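Local coordinates for oligogalacturonate lyase (Yersinia enterocolitica subsp. enterocolitica, PDB 3PE7), which cleaves short oligogalacturonates, probably in the cytoplasm, by beta-elimination, as a seven-bladed beta-propeller enzyme that binds manganese, at residues Arg217-Asn222 and Thr226-Val231; Val182-Asn187 and Val203-Glu208; Phe244-Pro247 and Leu252-Val255. All coordinates share one frame; numbering follows the deposited sequence.

Interaction 1: residues Arg217-Asn222 and Thr226-Val231; sequences RMWLIN and TNMRKV
Trp219 pairs with Lys230 and Leu220 with Arg229 as the two antiparallel strands of a hairpin, the third and fourth strands of a four-stranded propeller blade. Leu220 and Arg229 exchange both backbone hydrogen bonds, and Val231 N donates to Met218 O at the far end. On the face of Trp219 and Lys230, the lysine chain runs alongside the indole: its CB sits 3.9 Å from the centroid of the Trp219 six-membered ring, almost on the normal, and its CE reaches 3.6 Å from Trp219 CH2. Placing CG between the backbone N and carbonyl carbon (chi1 56°) lets the lysine follow the ring. Met228 SD adds a Met-aromatic contact, oblique to the same ring. On the other face, the Arg229 chain bends at chi2 (-86°), which lays one face of the guanidinium over Leu220 CB. Its NH2 donates to Asn227 O at 2.9 Å and, less straight, to Asn222 OD1 at 3.2 Å from above the amide plane. Near the turn, Asn222 N donates to Thr226 O, while Asn222 ND2 donates to Thr226 OG1, which also bonds Asp224. The two acceptors would restrict the rotation of the guanidinium, tying Asn222, before the turn, to Asn227 and Arg229, after it.

Interaction 2: residues Val182-Asn187 and Val203-Glu208; sequences VILQEN and VAFCHE
Leu184 and Phe205 meet at the interface between two neighbouring blades; with their CA atoms 10.6 Å apart, the contact is made by side chains. Walking along 182-187, the chain turns at Ile183, where Ile183 and Leu184 both face Leu170 of the adjacent strand in a classic beta bulge. Ile183 points toward the neighbouring blade, and its side chain packs on Ile221 there. Leu184 follows: with CG anti to the backbone N (chi1 175°), its CD2 comes obliquely to the Phe205 ring, 3.6 Å from CZ, and the two side chains cross at about a right angle. Two residues on, Glu186 points the same way. Its OE1 stands 4.2 Å from His207 NE2, too far for a direct bond, and a water bridges the two. The water O donates to Glu186 OE1 at 2.6 Å. The same water O lies in the plane of the imidazole, 2.7 Å from His207 NE2. Gln188 NE2 also bonds Glu186 OE1. On the histidine, Asp215 at ND1 and the water at NE2 would together fix the rotation of the ring. Strand 180-186 is an outermost strand of one four-stranded blade, and 202-207 is an inner strand of the next, between 190-196 and 218-222. Leu190 packs against Leu184, Phe205 and His207, while Trp219 of strand 218-222 stacks on His207.

Interaction 3: residues Phe244-Pro247 and Leu252-Val255; sequences FWVP and LVYV
Phe244 and Val253 bind each other through two backbone hydrogen bonds: Phe244 N donates to Val253 O at 2.9 Å, and Val253 N to Phe244 O at 2.8 Å. They form the hydrogen-bonded pair of an antiparallel beta hairpin, the first two strands (238-245 and 252-258) of a four-stranded blade in the seven-bladed propeller. The next pair toward the turn, Trp245 with Leu252, is non-hydrogen-bonded, with their CA atoms 4.6 Å apart.

Side chains then alternate between the two faces of the sheet. On the face of Phe244 and Val253, the two side chains lie side by side and point the same way. Phe244 CG lies between the backbone N and the carbonyl carbon (chi1 68°), which brings the ring over its strand partner: Val253 CB sits over the ring face, 4.0 Å from the centroid, and Phe244 CE2 approaches Val253 CG1 to 3.5 Å. The other methyl of the valine, CG2, meets Val246 CG2 at 3.6 Å, so one valine meets the ring with CB and CG1 and Val246 with CG2. Ser290 and Leu288 of strand 287-290, in the following blade, pack on this face too.

On the face of Trp245 and Leu252, a leucine methyl sits over the indole. The tryptophan also reaches the preceding blade: its NE1 donates to Ile194 O, and the ring touches Leu220. All five touching residues are buried, and their apolar side chains also meet the blades before and after (Leu220, Leu288). Leu252 CG stands anti to its backbone N (chi1 -166°), which carries CD1 over the tryptophan, 3.8 Å from the centroid of the six-membered ring and 16° off its normal.

Overall arrangement
Interaction 2 joins the preceding blade to the blade of interaction 1: its strand 202-207 lies beside strand 218-222, and the centres of the two interactions are about 9 Å apart. Ile221 N probably bonds to Val203 O (2.8 Å), and Arg217 NH2 forms a salt bridge with Glu208 OE1, also at 2.8 Å. Interaction 3 opens the following blade, its centre about 15 Å from that of interaction 1; Leu220 CD2 meets Trp245 CZ2 at 3.9 Å. In interaction 3 the Phe244 side chain lies about 12 Å from the manganese and about 8 Å from the side chain of its ligand His287, while the side chains of Trp245 and Leu220 lie about 9 and 10 Å from the calcium bound by Asp270 and Glu272.

Interaction 1: residues Arg217-Asn222 and Thr226-Val231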
loop_
_atom_site.group_PDB
_atom_site.type_symbol
_atom_site.label_atom_id
_atom_site.label_comp_id
_atom_site.label_asym_id
_atom_site.label_seq_id
_atom_site.Cartn_x
_atom_site.Cartn_y
_atom_site.Cartn_z
ATOM N N ARG A 217 0.087 -17.345 7.085
ATOM C CA ARG A 217 0.343 -15.985 6.695
ATOM C C ARG A 217 -0.385 -15.000 7.602
ATOM O O ARG A 217 0.226 -14.116 8.164
ATOM C CB ARG A 217 -0.120 -15.776 5.259
ATOM C CG ARG A 217 0.816 -14.992 4.427
ATOM C CD ARG A 217 0.741 -13.510 4.602
ATOM N NE ARG A 217 2.082 -13.022 4.409
ATOM C CZ ARG A 217 2.441 -11.805 4.017
ATOM N NH1 ARG A 217 1.548 -10.859 3.763
ATOM N NH2 ARG A 217 3.728 -11.544 3.894
ATOM N N MET A 218 -1.697 -15.173 7.742
ATOM C CA MET A 218 -2.567 -14.105 8.227
ATOM C C MET A 218 -3.060 -14.357 9.649
ATOM O O MET A 218 -3.548 -15.441 9.967
ATOM C CB MET A 218 -3.781 -13.942 7.301
ATOM C CG MET A 218 -3.460 -13.534 5.865
ATOM S SD MET A 218 -4.903 -13.812 4.783
ATOM C CE MET A 218 -5.946 -12.458 5.205
ATOM N N TRP A 219 -2.941 -13.322 10.472
ATOM C CA TRP A 219 -3.312 -13.372 11.885
ATOM C C TRP A 219 -4.143 -12.165 12.281
ATOM O O TRP A 219 -4.083 -11.105 11.647
ATOM C CB TRP A 219 -2.043 -13.421 12.753
ATOM C CG TRP A 219 -1.268 -14.677 12.499
ATOM C CD1 TRP A 219 -0.468 -14.936 11.422
ATOM C CD2 TRP A 219 -1.259 -15.867 13.302
ATOM N NE1 TRP A 219 0.054 -16.197 11.515
ATOM C CE2 TRP A 219 -0.412 -16.792 12.658
ATOM C CE3 TRP A 219 -1.871 -16.234 14.519
ATOM C CZ2 TRP A 219 -0.162 -18.076 13.173
ATOM C CZ3 TRP A 219 -1.614 -17.522 15.039
ATOM C CH2 TRP A 219 -0.766 -18.416 14.359
ATOM N N LEU A 220 -4.963 -12.346 13.306
ATOM C CA LEU A 220 -5.641 -11.241 13.947
ATOM C C LEU A 220 -5.240 -11.243 15.418
ATOM O O LEU A 220 -4.918 -12.290 15.989
ATOM C CB LEU A 220 -7.161 -11.389 13.849
ATOM C CG LEU A 220 -7.834 -11.418 12.484
ATOM C CD1 LEU A 220 -9.330 -11.610 12.717
ATOM C CD2 LEU A 220 -7.601 -10.094 11.758
ATOM N N ILE A 221 -5.264 -10.067 16.025
ATOM C CA ILE A 221 -5.095 -9.959 17.477
ATOM C C ILE A 221 -5.942 -8.797 17.963
ATOM O O ILE A 221 -6.200 -7.836 17.213
ATOM C CB ILE A 221 -3.589 -9.785 17.867
ATOM C CG1 ILE A 221 -3.350 -10.052 19.361
ATOM C CG2 ILE A 221 -3.048 -8.413 17.422
ATOM C CD1 ILE A 221 -1.862 -10.238 19.704
ATOM N N ASN A 222 -6.401 -8.877 19.209
ATOM C CA ASN A 222 -7.072 -7.736 19.811
ATOM C C ASN A 222 -6.070 -6.642 20.109
ATOM O O ASN A 222 -4.881 -6.919 20.335
ATOM C CB ASN A 222 -7.800 -8.131 21.098
ATOM C CG ASN A 222 -8.968 -9.074 20.860
ATOM O OD1 ASN A 222 -9.435 -9.270 19.734
ATOM N ND2 ASN A 222 -9.472 -9.642 21.948
ATOM N N THR A 226 -4.699 -9.529 23.525
ATOM C CA THR A 226 -5.378 -10.797 23.762
ATOM C C THR A 226 -5.904 -11.422 22.473
ATOM O O THR A 226 -6.013 -10.746 21.443
ATOM C CB THR A 226 -6.562 -10.666 24.768
ATOM O OG1 THR A 226 -7.594 -9.845 24.206
ATOM C CG2 THR A 226 -6.105 -10.083 26.086
ATOM N N ASN A 227 -6.212 -12.716 22.540
ATOM C CA ASN A 227 -6.975 -13.422 21.512
ATOM C C ASN A 227 -6.269 -13.445 20.156
ATOM O O ASN A 227 -6.884 -13.180 19.121
ATOM C CB ASN A 227 -8.372 -12.814 21.359
ATOM C CG ASN A 227 -9.430 -13.854 21.043
ATOM O OD1 ASN A 227 -9.884 -13.966 19.905
ATOM N ND2 ASN A 227 -9.849 -14.616 22.070
ATOM N N MET A 228 -4.978 -13.751 20.175
ATOM C CA MET A 228 -4.245 -13.915 18.931
ATOM C C MET A 228 -4.724 -15.182 18.226
ATOM O O MET A 228 -4.717 -16.269 18.809
ATOM C CB MET A 228 -2.735 -13.946 19.196
ATOM C CG MET A 228 -1.894 -14.036 17.931
ATOM S SD MET A 228 -0.121 -14.065 18.261
ATOM C CE MET A 228 0.039 -15.615 19.148
ATOM N N ARG A 229 -5.157 -15.044 16.976
ATOM C CA ARG A 229 -5.698 -16.174 16.233
ATOM C C ARG A 229 -5.388 -16.062 14.747
ATOM O O ARG A 229 -5.314 -14.976 14.214
ATOM C CB ARG A 229 -7.212 -16.321 16.463
ATOM C CG ARG A 229 -8.118 -15.257 15.810
ATOM C CD ARG A 229 -8.266 -14.044 16.698
ATOM N NE ARG A 229 -9.380 -13.163 16.335
ATOM C CZ ARG A 229 -9.494 -11.903 16.745
ATOM N NH1 ARG A 229 -10.537 -11.171 16.371
ATOM N NH2 ARG A 229 -8.557 -11.362 17.522
ATOM N N LYS A 230 -5.221 -17.198 14.087
ATOM C CA LYS A 230 -5.045 -17.172 12.643
ATOM C C LYS A 230 -6.368 -16.947 11.924
ATOM O O LYS A 230 -7.436 -17.393 12.373
ATOM C CB LYS A 230 -4.318 -18.419 12.124
ATOM C CG LYS A 230 -4.903 -19.747 12.465
ATOM C CD LYS A 230 -4.033 -20.888 11.889
ATOM C CE LYS A 230 -2.618 -20.882 12.420
ATOM N NZ LYS A 230 -1.927 -22.170 12.078
ATOM N N VAL A 231 -6.287 -16.239 10.804
ATOM C CA VAL A 231 -7.450 -15.992 9.947
ATOM C C VAL A 231 -7.941 -17.309 9.341
ATOM O O VAL A 231 -9.151 -17.560 9.248
ATOM C CB VAL A 231 -7.088 -14.940 8.862
ATOM C CG1 VAL A 231 -8.162 -14.874 7.757
ATOM C CG2 VAL A 231 -6.872 -13.577 9.508
HETATM O O HOH W 1 -10.551 -8.477 17.626
#

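Interaction 2: residues Val182-Asn187 and Val203-Glu208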
loop_
_atom_site.group_PDB
_atom_site.type_symbol
_atom_site.label_atom_id
_atom_site.label_comp_id
_atom_site.label_asym_id
_atom_site.label_seq_id
_atom_site.Cartn_x
_atom_site.Cartn_y
_atom_site.Cartn_z
ATOM N N VAL A 182 3.445 -1.978 23.597
ATOM C CA VAL A 182 3.689 -3.235 22.899
ATOM C C VAL A 182 2.415 -4.061 22.937
ATOM O O VAL A 182 1.881 -4.363 24.021
ATOM C CB VAL A 182 4.878 -4.042 23.509
ATOM C CG1 VAL A 182 5.067 -5.370 22.771
ATOM C CG2 VAL A 182 6.160 -3.218 23.492
ATOM N N ILE A 183 1.919 -4.430 21.756
ATOM C CA ILE A 183 0.740 -5.285 21.648
ATOM C C ILE A 183 1.186 -6.749 21.677
ATOM O O ILE A 183 0.527 -7.605 22.273
ATOM C CB ILE A 183 -0.077 -4.967 20.341
ATOM C CG1 ILE A 183 -0.581 -3.520 20.344
ATOM C CG2 ILE A 183 -1.251 -5.919 20.170
ATOM C CD1 ILE A 183 -1.555 -3.188 19.168
ATOM N N LEU A 184 2.324 -7.023 21.036
ATOM C CA LEU A 184 2.832 -8.377 20.854
ATOM C C LEU A 184 4.332 -8.330 20.601
ATOM O O LEU A 184 4.823 -7.436 19.906
ATOM C CB LEU A 184 2.141 -9.056 19.662
ATOM C CG LEU A 184 2.590 -10.447 19.218
ATOM C CD1 LEU A 184 2.261 -11.546 20.238
ATOM C CD2 LEU A 184 1.982 -10.784 17.839
ATOM N N GLN A 185 5.057 -9.289 21.170
ATOM C CA GLN A 185 6.494 -9.415 20.908
ATOM C C GLN A 185 6.853 -10.888 20.829
ATOM O O GLN A 185 6.536 -11.659 21.745
ATOM C CB GLN A 185 7.331 -8.683 21.967
ATOM C CG GLN A 185 8.847 -8.780 21.729
ATOM C CD GLN A 185 9.633 -7.856 22.633
ATOM O OE1 GLN A 185 9.337 -6.658 22.726
ATOM N NE2 GLN A 185 10.658 -8.403 23.293
ATOM N N GLU A 186 7.464 -11.278 19.704
ATOM C CA GLU A 186 7.827 -12.667 19.417
ATOM C C GLU A 186 9.147 -12.736 18.671
ATOM O O GLU A 186 9.532 -11.770 18.004
ATOM C CB GLU A 186 6.754 -13.357 18.556
ATOM C CG GLU A 186 5.401 -13.517 19.245
ATOM C CD GLU A 186 4.356 -14.210 18.374
ATOM O OE1 GLU A 186 4.403 -14.067 17.124
ATOM O OE2 GLU A 186 3.474 -14.889 18.953
ATOM N N ASN A 187 9.824 -13.884 18.776
ATOM C CA ASN A 187 11.026 -14.144 17.985
ATOM C C ASN A 187 10.672 -14.820 16.662
ATOM O O ASN A 187 11.098 -15.939 16.352
ATOM C CB ASN A 187 12.042 -14.955 18.794
ATOM C CG ASN A 187 12.617 -14.170 19.960
ATOM O OD1 ASN A 187 12.508 -12.941 20.030
ATOM N ND2 ASN A 187 13.229 -14.884 20.895
ATOM N N VAL A 203 -6.734 -5.939 15.114
ATOM C CA VAL A 203 -5.541 -5.664 14.306
ATOM C C VAL A 203 -5.140 -6.914 13.529
ATOM O O VAL A 203 -4.966 -7.999 14.113
ATOM C CB VAL A 203 -4.352 -5.183 15.202
ATOM C CG1 VAL A 203 -3.091 -4.880 14.352
ATOM C CG2 VAL A 203 -4.758 -3.957 16.031
ATOM N N ALA A 204 -5.014 -6.779 12.202
ATOM C CA ALA A 204 -4.509 -7.864 11.383
ATOM C C ALA A 204 -3.013 -7.662 11.259
ATOM O O ALA A 204 -2.541 -6.533 11.315
ATOM C CB ALA A 204 -5.169 -7.869 9.991
ATOM N N PHE A 205 -2.279 -8.761 11.120
ATOM C CA PHE A 205 -0.817 -8.707 10.868
ATOM C C PHE A 205 -0.396 -10.024 10.257
ATOM O O PHE A 205 -1.176 -10.971 10.208
ATOM C CB PHE A 205 -0.015 -8.429 12.160
ATOM C CG PHE A 205 -0.084 -9.545 13.176
ATOM C CD1 PHE A 205 0.966 -10.453 13.311
ATOM C CD2 PHE A 205 -1.191 -9.678 14.021
ATOM C CE1 PHE A 205 0.901 -11.478 14.243
ATOM C CE2 PHE A 205 -1.249 -10.712 14.957
ATOM C CZ PHE A 205 -0.202 -11.606 15.067
ATOM N N CYS A 206 0.837 -10.090 9.755
ATOM C CA CYS A 206 1.295 -11.314 9.099
ATOM C C CYS A 206 2.543 -11.919 9.725
ATOM O O CYS A 206 3.302 -11.253 10.444
ATOM C CB CYS A 206 1.538 -11.087 7.592
ATOM S SG CYS A 206 2.996 -10.071 7.164
ATOM N N HIS A 207 2.739 -13.194 9.421
ATOM C CA HIS A 207 4.050 -13.820 9.580
ATOM C C HIS A 207 4.723 -13.663 8.234
ATOM O O HIS A 207 4.312 -14.288 7.248
ATOM C CB HIS A 207 3.906 -15.286 9.969
ATOM C CG HIS A 207 3.443 -15.492 11.381
ATOM N ND1 HIS A 207 3.319 -16.747 11.944
ATOM C CD2 HIS A 207 3.071 -14.611 12.341
ATOM C CE1 HIS A 207 2.896 -16.628 13.190
ATOM N NE2 HIS A 207 2.719 -15.345 13.451
ATOM N N GLU A 208 5.716 -12.776 8.195
ATOM C CA GLU A 208 6.461 -12.500 6.961
ATOM C C GLU A 208 7.447 -13.634 6.680
ATOM O O GLU A 208 7.897 -14.327 7.599
ATOM C CB GLU A 208 7.163 -11.133 7.049
ATOM C CG GLU A 208 7.748 -10.619 5.711
ATOM C CD GLU A 208 6.750 -10.718 4.572
ATOM O OE1 GLU A 208 5.914 -9.823 4.461
ATOM O OE2 GLU A 208 6.789 -11.695 3.799
HETATM O O HOH W 2 2.171 -14.288 15.890
#

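Interaction 3: residues Phe244-Pro247 and Leu252-Val255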
loop_
_atom_site.group_PDB
_atom_site.type_symbol
_atom_site.label_atom_id
_atom_site.label_comp_id
_atom_site.label_asym_id
_atom_site.label_seq_id
_atom_site.Cartn_x
_atom_site.Cartn_y
_atom_site.Cartn_z
ATOM N N PHE A 244 -5.570 -7.580 2.595
ATOM C CA PHE A 244 -5.917 -6.195 2.885
ATOM C C PHE A 244 -7.321 -6.144 3.486
ATOM O O PHE A 244 -8.121 -7.067 3.289
ATOM C CB PHE A 244 -5.818 -5.278 1.650
ATOM C CG PHE A 244 -6.843 -5.555 0.581
ATOM C CD1 PHE A 244 -7.993 -4.753 0.467
ATOM C CD2 PHE A 244 -6.671 -6.606 -0.317
ATOM C CE1 PHE A 244 -8.945 -5.004 -0.538
ATOM C CE2 PHE A 244 -7.594 -6.858 -1.325
ATOM C CZ PHE A 244 -8.741 -6.052 -1.440
ATOM N N TRP A 245 -7.594 -5.087 4.246
ATOM C CA TRP A 245 -8.946 -4.804 4.714
ATOM C C TRP A 245 -9.751 -4.123 3.612
ATOM O O TRP A 245 -9.300 -3.132 3.031
ATOM C CB TRP A 245 -8.927 -3.848 5.921
ATOM C CG TRP A 245 -8.467 -4.473 7.233
ATOM C CD1 TRP A 245 -7.322 -4.156 7.940
ATOM C CD2 TRP A 245 -9.126 -5.497 7.973
ATOM N NE1 TRP A 245 -7.251 -4.920 9.089
ATOM C CE2 TRP A 245 -8.334 -5.764 9.121
ATOM C CE3 TRP A 245 -10.317 -6.214 7.787
ATOM C CZ2 TRP A 245 -8.706 -6.707 10.085
ATOM C CZ3 TRP A 245 -10.692 -7.163 8.747
ATOM C CH2 TRP A 245 -9.874 -7.409 9.875
ATOM N N VAL A 246 -10.957 -4.624 3.346
ATOM C CA VAL A 246 -11.922 -3.784 2.605
ATOM C C VAL A 246 -12.036 -2.484 3.411
ATOM O O VAL A 246 -12.105 -2.531 4.638
ATOM C CB VAL A 246 -13.303 -4.462 2.474
ATOM C CG1 VAL A 246 -14.234 -3.642 1.555
ATOM C CG2 VAL A 246 -13.153 -5.871 1.910
ATOM N N PRO A 247 -12.015 -1.320 2.736
ATOM C CA PRO A 247 -11.946 -0.040 3.485
ATOM C C PRO A 247 -13.107 0.226 4.419
ATOM O O PRO A 247 -12.933 0.982 5.369
ATOM C CB PRO A 247 -11.865 1.023 2.385
ATOM C CG PRO A 247 -11.184 0.307 1.229
ATOM C CD PRO A 247 -11.707 -1.144 1.307
ATOM N N LEU A 252 -11.659 -9.116 5.576
ATOM C CA LEU A 252 -10.269 -9.200 5.139
ATOM C C LEU A 252 -10.243 -9.995 3.836
ATOM O O LEU A 252 -10.796 -11.088 3.757
ATOM C CB LEU A 252 -9.399 -9.863 6.216
ATOM C CG LEU A 252 -7.874 -9.746 6.076
ATOM C CD1 LEU A 252 -7.390 -8.323 6.383
ATOM C CD2 LEU A 252 -7.217 -10.761 6.971
ATOM N N VAL A 253 -9.632 -9.421 2.803
ATOM C CA VAL A 253 -9.567 -10.044 1.473
ATOM C C VAL A 253 -8.128 -10.473 1.237
ATOM O O VAL A 253 -7.202 -9.830 1.718
ATOM C CB VAL A 253 -10.065 -9.061 0.377
ATOM C CG1 VAL A 253 -9.820 -9.587 -1.055
ATOM C CG2 VAL A 253 -11.557 -8.752 0.584
ATOM N N TYR A 254 -7.951 -11.577 0.518
ATOM C CA TYR A 254 -6.607 -12.070 0.218
ATOM C C TYR A 254 -6.628 -12.956 -1.013
ATOM O O TYR A 254 -7.689 -13.299 -1.540
ATOM C CB TYR A 254 -6.010 -12.835 1.424
ATOM C CG TYR A 254 -6.782 -14.085 1.801
ATOM C CD1 TYR A 254 -7.899 -14.014 2.657
ATOM C CD2 TYR A 254 -6.402 -15.339 1.298
ATOM C CE1 TYR A 254 -8.615 -15.180 2.999
ATOM C CE2 TYR A 254 -7.102 -16.495 1.640
ATOM C CZ TYR A 254 -8.201 -16.406 2.489
ATOM O OH TYR A 254 -8.894 -17.572 2.792
ATOM N N VAL A 255 -5.433 -13.342 -1.450
ATOM C CA VAL A 255 -5.274 -14.180 -2.628
ATOM C C VAL A 255 -4.747 -15.546 -2.189
ATOM O O VAL A 255 -3.847 -15.628 -1.335
ATOM C CB VAL A 255 -4.325 -13.527 -3.637
ATOM C CG1 VAL A 255 -3.984 -14.481 -4.789
ATOM C CG2 VAL A 255 -4.965 -12.282 -4.198
#